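Local coordinates for protein serine protease inhibitor (Thermoanaerobacter tengcongensis, PDB 2PEF) that probably inhibits serine proteases as a thermophilic member of the serpin family, captured here in its latent state, at residues A[1-6]-A[71-76]; A[195-200]-A[261-266]; A[270-275]-A[310-315]. All blocks are in the same frame, centred on the assembly; numbering follows the deposited sequence. Where two conformers were deposited one is given.

Contact 1 of 3, residues A[1-6]-A[71-76]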
loop_
_atom_site.group_PDB
_atom_site.type_symbol
_atom_site.label_atom_id
_atom_site.label_comp_id
_atom_site.label_asym_id
_atom_site.label_seq_id
_atom_site.Cartn_x
_atom_site.Cartn_y
_atom_site.Cartn_z
ATOM N N MET A 1 8.996 19.202 -14.481
ATOM C CA MET A 1 8.513 18.449 -13.286
ATOM C C MET A 1 8.287 16.975 -13.602
ATOM O O MET A 1 8.371 16.122 -12.716
ATOM C CB MET A 1 7.213 19.051 -12.748
ATOM C CG MET A 1 7.398 20.231 -11.808
ATOM S SD MET A 1 5.962 20.488 -10.744
ATOM C CE MET A 1 4.782 21.200 -11.894
ATOM N N GLU A 2 7.995 16.681 -14.865
ATOM C CA GLU A 2 7.689 15.313 -15.276
ATOM C C GLU A 2 8.935 14.500 -15.603
ATOM O O GLU A 2 9.983 15.052 -15.937
ATOM C CB GLU A 2 6.730 15.310 -16.469
ATOM C CG GLU A 2 5.341 15.864 -16.142
ATOM C CD GLU A 2 4.445 15.967 -17.358
ATOM O OE1 GLU A 2 4.908 15.634 -18.468
ATOM O OE2 GLU A 2 3.280 16.391 -17.209
ATOM N N LYS A 3 8.809 13.182 -15.467
ATOM C CA LYS A 3 9.816 12.235 -15.928
ATOM C C LYS A 3 9.085 10.969 -16.327
ATOM O O LYS A 3 8.409 10.338 -15.504
ATOM C CB LYS A 3 10.859 11.948 -14.844
ATOM C CG LYS A 3 12.046 11.118 -15.320
ATOM C CD LYS A 3 13.118 11.017 -14.243
ATOM C CE LYS A 3 14.333 10.242 -14.732
ATOM N NZ LYS A 3 15.167 11.018 -15.691
ATOM N N ASN A 4 9.212 10.613 -17.601
ATOM C CA ASN A 4 8.454 9.514 -18.172
ATOM C C ASN A 4 8.712 8.213 -17.434
ATOM O O ASN A 4 9.863 7.863 -17.155
ATOM C CB ASN A 4 8.763 9.373 -19.666
ATOM C CG ASN A 4 8.381 10.614 -20.466
ATOM O OD1 ASN A 4 8.975 10.902 -21.502
ATOM N ND2 ASN A 4 7.386 11.355 -19.980
ATOM N N ILE A 5 7.632 7.516 -17.091
ATOM C CA ILE A 5 7.746 6.215 -16.448
ATOM C C ILE A 5 8.498 5.294 -17.401
ATOM O O ILE A 5 8.103 5.121 -18.557
ATOM C CB ILE A 5 6.365 5.620 -16.062
ATOM C CG1 ILE A 5 5.536 6.622 -15.234
ATOM C CG2 ILE A 5 6.530 4.283 -15.337
ATOM C CD1 ILE A 5 6.192 7.116 -13.937
ATOM N N ASP A 6 9.604 4.748 -16.906
ATOM C CA ASP A 6 10.513 3.930 -17.701
ATOM C C ASP A 6 10.808 2.613 -16.989
ATOM O O ASP A 6 10.311 2.372 -15.885
ATOM C CB ASP A 6 11.814 4.700 -17.987
ATOM C CG ASP A 6 12.519 5.189 -16.717
ATOM O OD1 ASP A 6 12.175 4.746 -15.600
ATOM O OD2 ASP A 6 13.439 6.027 -16.838
ATOM N N ASN A 71 10.957 12.225 -7.102
ATOM C CA ASN A 71 9.897 13.235 -7.088
ATOM C C ASN A 71 9.241 13.367 -8.456
ATOM O O ASN A 71 8.013 13.366 -8.567
ATOM C CB ASN A 71 10.444 14.609 -6.672
ATOM C CG ASN A 71 10.788 14.692 -5.201
ATOM O OD1 ASN A 71 10.391 13.844 -4.399
ATOM N ND2 ASN A 71 11.548 15.720 -4.837
ATOM N N LYS A 72 10.074 13.486 -9.491
ATOM C CA LYS A 72 9.579 13.624 -10.859
ATOM C C LYS A 72 8.815 12.372 -11.284
ATOM O O LYS A 72 7.722 12.464 -11.846
ATOM C CB LYS A 72 10.731 13.908 -11.824
ATOM C CG LYS A 72 11.445 15.218 -11.548
ATOM C CD LYS A 72 12.334 15.624 -12.709
ATOM C CE LYS A 72 13.031 16.947 -12.428
ATOM N NZ LYS A 72 14.152 16.798 -11.458
ATOM N N TYR A 73 9.392 11.206 -11.000
ATOM C CA TYR A 73 8.758 9.927 -11.316
ATOM C C TYR A 73 7.391 9.782 -10.648
ATOM O O TYR A 73 6.407 9.403 -11.289
ATOM C CB TYR A 73 9.642 8.769 -10.856
ATOM C CG TYR A 73 10.729 8.316 -11.805
ATOM C CD1 TYR A 73 12.021 8.075 -11.333
ATOM C CD2 TYR A 73 10.473 8.099 -13.159
ATOM C CE1 TYR A 73 13.028 7.638 -12.182
ATOM C CE2 TYR A 73 11.479 7.661 -14.021
ATOM C CZ TYR A 73 12.751 7.429 -13.520
ATOM O OH TYR A 73 13.755 6.999 -14.354
ATOM N N LEU A 74 7.337 10.069 -9.349
ATOM C CA LEU A 74 6.111 9.876 -8.581
ATOM C C LEU A 74 5.036 10.883 -8.973
ATOM O O LEU A 74 3.862 10.527 -9.100
ATOM C CB LEU A 74 6.396 9.919 -7.078
ATOM C CG LEU A 74 7.143 8.699 -6.531
ATOM C CD1 LEU A 74 7.448 8.884 -5.063
ATOM C CD2 LEU A 74 6.355 7.406 -6.756
ATOM N N TYR A 75 5.445 12.131 -9.182
ATOM C CA TYR A 75 4.543 13.145 -9.704
ATOM C C TYR A 75 3.924 12.683 -11.023
ATOM O O TYR A 75 2.720 12.790 -11.218
ATOM C CB TYR A 75 5.275 14.483 -9.882
ATOM C CG TYR A 75 4.526 15.490 -10.719
ATOM C CD1 TYR A 75 3.464 16.216 -10.184
ATOM C CD2 TYR A 75 4.885 15.724 -12.046
ATOM C CE1 TYR A 75 2.773 17.145 -10.948
ATOM C CE2 TYR A 75 4.197 16.650 -12.823
ATOM C CZ TYR A 75 3.146 17.355 -12.267
ATOM O OH TYR A 75 2.471 18.266 -13.042
ATOM N N THR A 76 4.752 12.146 -11.915
ATOM C CA THR A 76 4.286 11.702 -13.225
ATOM C C THR A 76 3.409 10.455 -13.097
ATOM O O THR A 76 2.369 10.344 -13.759
ATOM C CB THR A 76 5.470 11.428 -14.165
ATOM O OG1 THR A 76 6.358 12.556 -14.146
ATOM C CG2 THR A 76 4.985 11.185 -15.588
#
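Lys3 donates its backbone N-H to Thr76 OG1 over 2.9 Å, and the N-H...O angle of 167° makes the bond almost straight. That hydroxyl in turn donates to Lys72 O, one turn earlier in helix 67-80, with OG1 and O 2.7 Å apart. Thr76 OG1 is thus acceptor and donor at once, and chi1 of -50°, which sets OG1 beside its own backbone N, brings it within range of both partners. Lys72 O also takes the helical bond from Thr76 N, the two donors arriving from opposite faces of the carbonyl plane. The second polar link is Tyr73 OH to Asp6 OD2, 2.7 Å long and on the syn side of the carboxylate, 16° out of its plane. Asp6 is the N-cap of helix 7-22, its OD1 accepting from Phe9 N, while OD2 takes the tyrosine hydroxyl. Lys3 lays its aliphatic chain over a face of the Tyr73 ring, a CH-pi contact with CD 3.8 Å from the centroid, and Asn4 O meets the ring edge, 3.5 Å from CE2. A phenylalanine in place of Tyr73 would probably leave Asp6 OD2 without the hydroxyl donor and Lys3 CE without the oxygen it touches, and let the ring turn more freely. Glu2 brings CG to the edge of the Tyr75 ring, 3.6 Å from CE2, while its OE2 forms a salt bridge with Lys79, which also bonds Tyr75 OH. The N terminus of tengpin traps the metastable native state; in this latent form a few directed polar bonds hold its first residues on helix 67-80.

Contact 2 of 3, residues A[195-200]-A[261-266]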
loop_
_atom_site.group_PDB
_atom_site.type_symbol
_atom_site.label_atom_id
_atom_site.label_comp_id
_atom_site.label_asym_id
_atom_site.label_seq_id
_atom_site.Cartn_x
_atom_site.Cartn_y
_atom_site.Cartn_z
ATOM N N GLU A 195 -19.475 -17.213 0.525
ATOM C CA GLU A 195 -19.815 -17.108 -0.882
ATOM C C GLU A 195 -18.563 -17.087 -1.750
ATOM O O GLU A 195 -17.634 -16.312 -1.506
ATOM C CB GLU A 195 -20.688 -15.880 -1.140
ATOM C CG GLU A 195 -22.151 -16.088 -0.764
ATOM C CD GLU A 195 -23.055 -14.958 -1.234
ATOM O OE1 GLU A 195 -22.801 -13.790 -0.870
ATOM O OE2 GLU A 195 -24.031 -15.242 -1.964
ATOM N N PHE A 196 -18.550 -17.966 -2.747
ATOM C CA PHE A 196 -17.473 -18.044 -3.719
ATOM C C PHE A 196 -17.993 -17.651 -5.092
ATOM O O PHE A 196 -19.143 -17.920 -5.436
ATOM C CB PHE A 196 -16.871 -19.447 -3.745
ATOM C CG PHE A 196 -15.803 -19.664 -2.712
ATOM C CD1 PHE A 196 -16.134 -19.824 -1.370
ATOM C CD2 PHE A 196 -14.467 -19.709 -3.084
ATOM C CE1 PHE A 196 -15.140 -20.027 -0.409
ATOM C CE2 PHE A 196 -13.460 -19.914 -2.128
ATOM C CZ PHE A 196 -13.802 -20.074 -0.791
ATOM N N MET A 197 -17.142 -16.994 -5.865
ATOM C CA MET A 197 -17.573 -16.372 -7.108
ATOM C C MET A 197 -16.852 -16.995 -8.302
ATOM O O MET A 197 -15.621 -16.950 -8.389
ATOM C CB MET A 197 -17.340 -14.859 -7.051
ATOM C CG MET A 197 -17.868 -14.176 -5.782
ATOM S SD MET A 197 -17.737 -12.375 -5.802
ATOM C CE MET A 197 -15.962 -12.131 -5.763
ATOM N N ASN A 198 -17.638 -17.576 -9.204
ATOM C CA ASN A 198 -17.133 -18.291 -10.376
ATOM C C ASN A 198 -17.077 -17.400 -11.602
ATOM O O ASN A 198 -18.028 -16.664 -11.888
ATOM C CB ASN A 198 -18.038 -19.479 -10.709
ATOM C CG ASN A 198 -17.977 -20.584 -9.675
ATOM O OD1 ASN A 198 -17.030 -20.686 -8.898
ATOM N ND2 ASN A 198 -18.999 -21.437 -9.675
ATOM N N SER A 199 -15.970 -17.491 -12.333
ATOM C CA SER A 199 -15.813 -16.766 -13.587
ATOM C C SER A 199 -14.950 -17.529 -14.582
ATOM O O SER A 199 -14.257 -18.489 -14.226
ATOM C CB SER A 199 -15.192 -15.392 -13.332
ATOM O OG SER A 199 -13.903 -15.529 -12.763
ATOM N N GLU A 200 -15.013 -17.098 -15.838
ATOM C CA GLU A 200 -14.053 -17.523 -16.837
ATOM C C GLU A 200 -13.057 -16.401 -17.018
ATOM O O GLU A 200 -13.435 -15.264 -17.310
ATOM C CB GLU A 200 -14.731 -17.807 -18.170
ATOM C CG GLU A 200 -15.513 -19.093 -18.206
ATOM C CD GLU A 200 -16.351 -19.221 -19.456
ATOM O OE1 GLU A 200 -16.157 -18.419 -20.401
ATOM O OE2 GLU A 200 -17.204 -20.128 -19.489
ATOM N N ALA A 261 -12.178 -19.901 -12.971
ATOM C CA ALA A 261 -11.682 -19.247 -11.758
ATOM C C ALA A 261 -12.728 -19.196 -10.657
ATOM O O ALA A 261 -13.925 -19.095 -10.925
ATOM C CB ALA A 261 -11.194 -17.842 -12.081
ATOM N N SER A 262 -12.257 -19.277 -9.417
ATOM C CA SER A 262 -13.114 -19.164 -8.248
ATOM C C SER A 262 -12.453 -18.248 -7.226
ATOM O O SER A 262 -11.300 -18.461 -6.842
ATOM C CB SER A 262 -13.396 -20.543 -7.652
ATOM O OG SER A 262 -14.011 -20.440 -6.380
ATOM N N LEU A 263 -13.200 -17.234 -6.800
ATOM C CA LEU A 263 -12.704 -16.240 -5.862
ATOM C C LEU A 263 -13.711 -16.050 -4.731
ATOM O O LEU A 263 -14.886 -15.790 -4.981
ATOM C CB LEU A 263 -12.467 -14.908 -6.582
ATOM C CG LEU A 263 -11.850 -13.744 -5.802
ATOM C CD1 LEU A 263 -10.413 -14.065 -5.394
ATOM C CD2 LEU A 263 -11.898 -12.474 -6.638
ATOM N N PRO A 264 -13.259 -16.193 -3.470
ATOM C CA PRO A 264 -14.235 -15.932 -2.414
ATOM C C PRO A 264 -14.486 -14.439 -2.271
ATOM O O PRO A 264 -13.595 -13.633 -2.541
ATOM C CB PRO A 264 -13.528 -16.432 -1.150
ATOM C CG PRO A 264 -12.066 -16.274 -1.458
ATOM C CD PRO A 264 -11.941 -16.578 -2.926
ATOM N N LYS A 265 -15.687 -14.072 -1.840
ATOM C CA LYS A 265 -15.900 -12.720 -1.339
ATOM C C LYS A 265 -15.069 -12.600 -0.067
ATOM O O LYS A 265 -15.070 -13.511 0.773
ATOM C CB LYS A 265 -17.373 -12.477 -1.036
ATOM C CG LYS A 265 -18.265 -12.516 -2.259
ATOM C CD LYS A 265 -19.657 -11.983 -1.951
ATOM C CE LYS A 265 -20.597 -12.208 -3.124
ATOM N NZ LYS A 265 -22.001 -11.823 -2.797
ATOM N N PHE A 266 -14.338 -11.501 0.077
ATOM C CA PHE A 266 -13.580 -11.289 1.315
ATOM C C PHE A 266 -13.445 -9.825 1.687
ATOM O O PHE A 266 -13.467 -8.948 0.825
ATOM C CB PHE A 266 -12.219 -12.013 1.298
ATOM C CG PHE A 266 -11.228 -11.468 0.303
ATOM C CD1 PHE A 266 -10.350 -10.452 0.666
ATOM C CD2 PHE A 266 -11.152 -11.988 -0.986
ATOM C CE1 PHE A 266 -9.420 -9.945 -0.240
ATOM C CE2 PHE A 266 -10.220 -11.485 -1.904
ATOM C CZ PHE A 266 -9.353 -10.466 -1.525
#
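Glu195 and Lys265 form a salt bridge at one end of an antiparallel strand pair that corresponds to part of sheet C of the serpin fold. Lys265 NZ lies 2.9 Å from Glu195 OE1, approaching from well above the carboxylate plane, and it has a second acidic partner in Glu320. The same two residues are joined through the main chain, Lys265 N donating to Glu195 O at 3.0 Å. Next come two hydrogen-bonded pairs, Met197 with Leu263 and Ser199 with Ala261, each linked in both directions. The shortest of these bonds, Met197 N to Leu263 O at 2.7 Å, is also bent, with 144° at the hydrogen. The short strand axes make an angle of 153°, antiparallel with the twist usual in beta sheets. Beyond the backbone, the face bearing Met197 puts SD against the lysine stem, 3.6 Å from Lys265 CG. On the face bearing Phe196 and Pro264, a non-hydrogen-bonded pair, the proline ring rides over the phenyl face in a CH-pi contact, Pro264 CB being 3.7 Å from the ring centroid. Chi1 of 169° turns the Ser262 hydroxyl to the edge of that ring, leaving OG 3.4 Å from Phe196 CD2.

Contact 3 of 3, residues A[270-275]-A[310-315]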
loop_
_atom_site.group_PDB
_atom_site.type_symbol
_atom_site.label_atom_id
_atom_site.label_comp_id
_atom_site.label_asym_id
_atom_site.label_seq_id
_atom_site.Cartn_x
_atom_site.Cartn_y
_atom_site.Cartn_z
ATOM N N TYR A 270 -6.027 -4.329 7.977
ATOM C CA TYR A 270 -4.671 -4.674 8.409
ATOM C C TYR A 270 -3.923 -3.435 8.866
ATOM O O TYR A 270 -4.018 -2.371 8.251
ATOM C CB TYR A 270 -3.905 -5.359 7.271
ATOM C CG TYR A 270 -2.600 -6.033 7.662
ATOM C CD1 TYR A 270 -2.575 -7.082 8.584
ATOM C CD2 TYR A 270 -1.396 -5.650 7.070
ATOM C CE1 TYR A 270 -1.383 -7.715 8.920
ATOM C CE2 TYR A 270 -0.196 -6.280 7.401
ATOM C CZ TYR A 270 -0.199 -7.308 8.328
ATOM O OH TYR A 270 0.982 -7.935 8.658
ATOM N N THR A 271 -3.180 -3.591 9.957
ATOM C CA THR A 271 -2.354 -2.519 10.483
ATOM C C THR A 271 -0.956 -3.054 10.787
ATOM O O THR A 271 -0.806 -4.081 11.437
ATOM C CB THR A 271 -3.003 -1.880 11.732
ATOM O OG1 THR A 271 -4.298 -1.373 11.376
ATOM C CG2 THR A 271 -2.155 -0.736 12.271
ATOM N N ILE A 272 0.062 -2.352 10.294
ATOM C CA ILE A 272 1.443 -2.769 10.518
ATOM C C ILE A 272 2.387 -1.583 10.748
ATOM O O ILE A 272 2.272 -0.548 10.090
ATOM C CB ILE A 272 1.957 -3.702 9.378
ATOM C CG1 ILE A 272 3.292 -4.351 9.758
ATOM C CG2 ILE A 272 2.029 -2.972 8.022
ATOM C CD1 ILE A 272 3.560 -5.666 9.050
ATOM N N LYS A 273 3.298 -1.749 11.703
ATOM C CA LYS A 273 4.382 -0.800 11.929
ATOM C C LYS A 273 5.540 -1.187 11.014
ATOM O O LYS A 273 5.990 -2.336 11.022
ATOM C CB LYS A 273 4.801 -0.831 13.399
ATOM C CG LYS A 273 5.861 0.188 13.792
ATOM C CD LYS A 273 6.090 0.160 15.292
ATOM C CE LYS A 273 7.407 0.812 15.663
ATOM N NZ LYS A 273 7.584 0.924 17.137
ATOM N N MET A 274 6.005 -0.231 10.211
ATOM C CA MET A 274 6.983 -0.523 9.160
ATOM C C MET A 274 8.446 -0.228 9.516
ATOM O O MET A 274 9.333 -0.414 8.685
ATOM C CB MET A 274 6.583 0.190 7.862
ATOM C CG MET A 274 5.504 -0.550 7.092
ATOM S SD MET A 274 4.933 0.345 5.645
ATOM C CE MET A 274 4.053 -0.966 4.808
ATOM N N ASN A 275 8.690 0.209 10.749
ATOM C CA ASN A 275 10.037 0.571 11.197
ATOM C C ASN A 275 11.111 -0.472 10.876
ATOM O O ASN A 275 12.092 -0.160 10.199
ATOM C CB ASN A 275 10.045 0.879 12.695
ATOM C CG ASN A 275 9.352 2.183 13.027
ATOM O OD1 ASN A 275 8.321 2.526 12.440
ATOM N ND2 ASN A 275 9.911 2.915 13.982
ATOM N N VAL A 310 6.538 4.584 11.560
ATOM C CA VAL A 310 5.869 4.585 10.265
ATOM C C VAL A 310 4.744 3.559 10.373
ATOM O O VAL A 310 4.997 2.363 10.552
ATOM C CB VAL A 310 6.839 4.246 9.106
ATOM C CG1 VAL A 310 6.088 4.174 7.778
ATOM C CG2 VAL A 310 7.954 5.282 9.021
ATOM N N LEU A 311 3.508 4.042 10.294
ATOM C CA LEU A 311 2.330 3.197 10.467
ATOM C C LEU A 311 1.562 3.070 9.159
ATOM O O LEU A 311 1.401 4.045 8.429
ATOM C CB LEU A 311 1.426 3.761 11.567
ATOM C CG LEU A 311 0.242 2.928 12.082
ATOM C CD1 LEU A 311 0.711 1.705 12.862
ATOM C CD2 LEU A 311 -0.677 3.790 12.942
ATOM N N HIS A 312 1.090 1.856 8.886
ATOM C CA HIS A 312 0.365 1.532 7.670
ATOM C C HIS A 312 -0.959 0.876 8.050
ATOM O O HIS A 312 -0.970 -0.077 8.820
ATOM C CB HIS A 312 1.202 0.569 6.818
ATOM C CG HIS A 312 0.832 0.561 5.367
ATOM N ND1 HIS A 312 0.344 -0.552 4.720
ATOM C CD2 HIS A 312 0.896 1.537 4.434
ATOM C CE1 HIS A 312 0.121 -0.256 3.451
ATOM N NE2 HIS A 312 0.447 1.005 3.252
ATOM N N LYS A 313 -2.062 1.406 7.523
ATOM C CA LYS A 313 -3.397 0.841 7.738
ATOM C C LYS A 313 -4.043 0.603 6.390
ATOM O O LYS A 313 -4.027 1.479 5.526
ATOM C CB LYS A 313 -4.286 1.785 8.551
ATOM C CG LYS A 313 -3.960 1.880 10.027
ATOM C CD LYS A 313 -5.090 2.565 10.813
ATOM C CE LYS A 313 -6.377 1.742 10.818
ATOM N NZ LYS A 313 -7.358 2.231 11.833
ATOM N N THR A 314 -4.621 -0.580 6.208
ATOM C CA THR A 314 -5.260 -0.912 4.943
ATOM C C THR A 314 -6.613 -1.571 5.150
ATOM O O THR A 314 -6.911 -2.085 6.227
ATOM C CB THR A 314 -4.397 -1.854 4.099
ATOM O OG1 THR A 314 -4.093 -3.021 4.873
ATOM C CG2 THR A 314 -3.099 -1.171 3.669
ATOM N N PHE A 315 -7.416 -1.552 4.090
ATOM C CA PHE A 315 -8.736 -2.160 4.072
ATOM C C PHE A 315 -9.008 -2.649 2.655
ATOM O O PHE A 315 -8.604 -2.004 1.688
ATOM C CB PHE A 315 -9.801 -1.131 4.475
ATOM C CG PHE A 315 -11.209 -1.563 4.175
ATOM C CD1 PHE A 315 -11.950 -2.278 5.112
ATOM C CD2 PHE A 315 -11.795 -1.260 2.948
ATOM C CE1 PHE A 315 -13.251 -2.684 4.830
ATOM C CE2 PHE A 315 -13.100 -1.660 2.658
ATOM C CZ PHE A 315 -13.827 -2.375 3.601
#
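Tyr270 and Thr314 begin an antiparallel pairing in what corresponds to sheet A of the serpin fold. Main-chain hydrogen bonds come first: Tyr270 with Thr314 and Ile272 with His312 are each bonded in both directions, and Met274 N to Val310 O follows at 2.8 Å, nearly straight at 177°. Where strand 255-273 ends, a side chain takes over, for Asn275 OD1 accepts from Val310 N at 2.9 Å in the plane of its amide carbonyl, while Asn275 ND2 is bonded to Ser308 O. On its other edge 310-315 pairs with strand 322-331, probably the reactive-centre loop inserted into sheet A, as in latent serpins. Among polar side chains, Thr314 OG1 sits 3.4 Å from Tyr270 CB but is hydrogen-bonded to Leu32 O, and Tyr270 OH reaches Ser24 O. Aromatic contact is made by Met274, whose extended chain (chi3 166°) carries its methyl over one face of the His312 imidazole. CE lies 3.8 Å from the ring centroid, in a CH-pi contact. His312 ND1 is buried here without a partner, while NE2 makes a weak hydrogen bond to Ser34 O. Ile272 shares the sheet face of His312, and its CG2 packs 3.8 Å from His312 CB.

From the N terminus, contact 1 closes first, bringing the segment ahead of helix 7-22 back onto helix 67-80 across a mostly helical span. Contact 2 then joins strand 191-201 to the earlier part of strand 255-273, closing a loop of sixty residues that holds more strand than helix. Contact 3 follows, the far end of that same long strand pairing with strand 310-318 after an intervening 34 residues. The three are in series, none nested or crossing. Contacts 2 and 3 share strand 255-273, though their centres lie 28 Å apart, so it links sheet C to sheet A. Contact 1 touches neither, its nearest atoms being about 13 Å from contact 3.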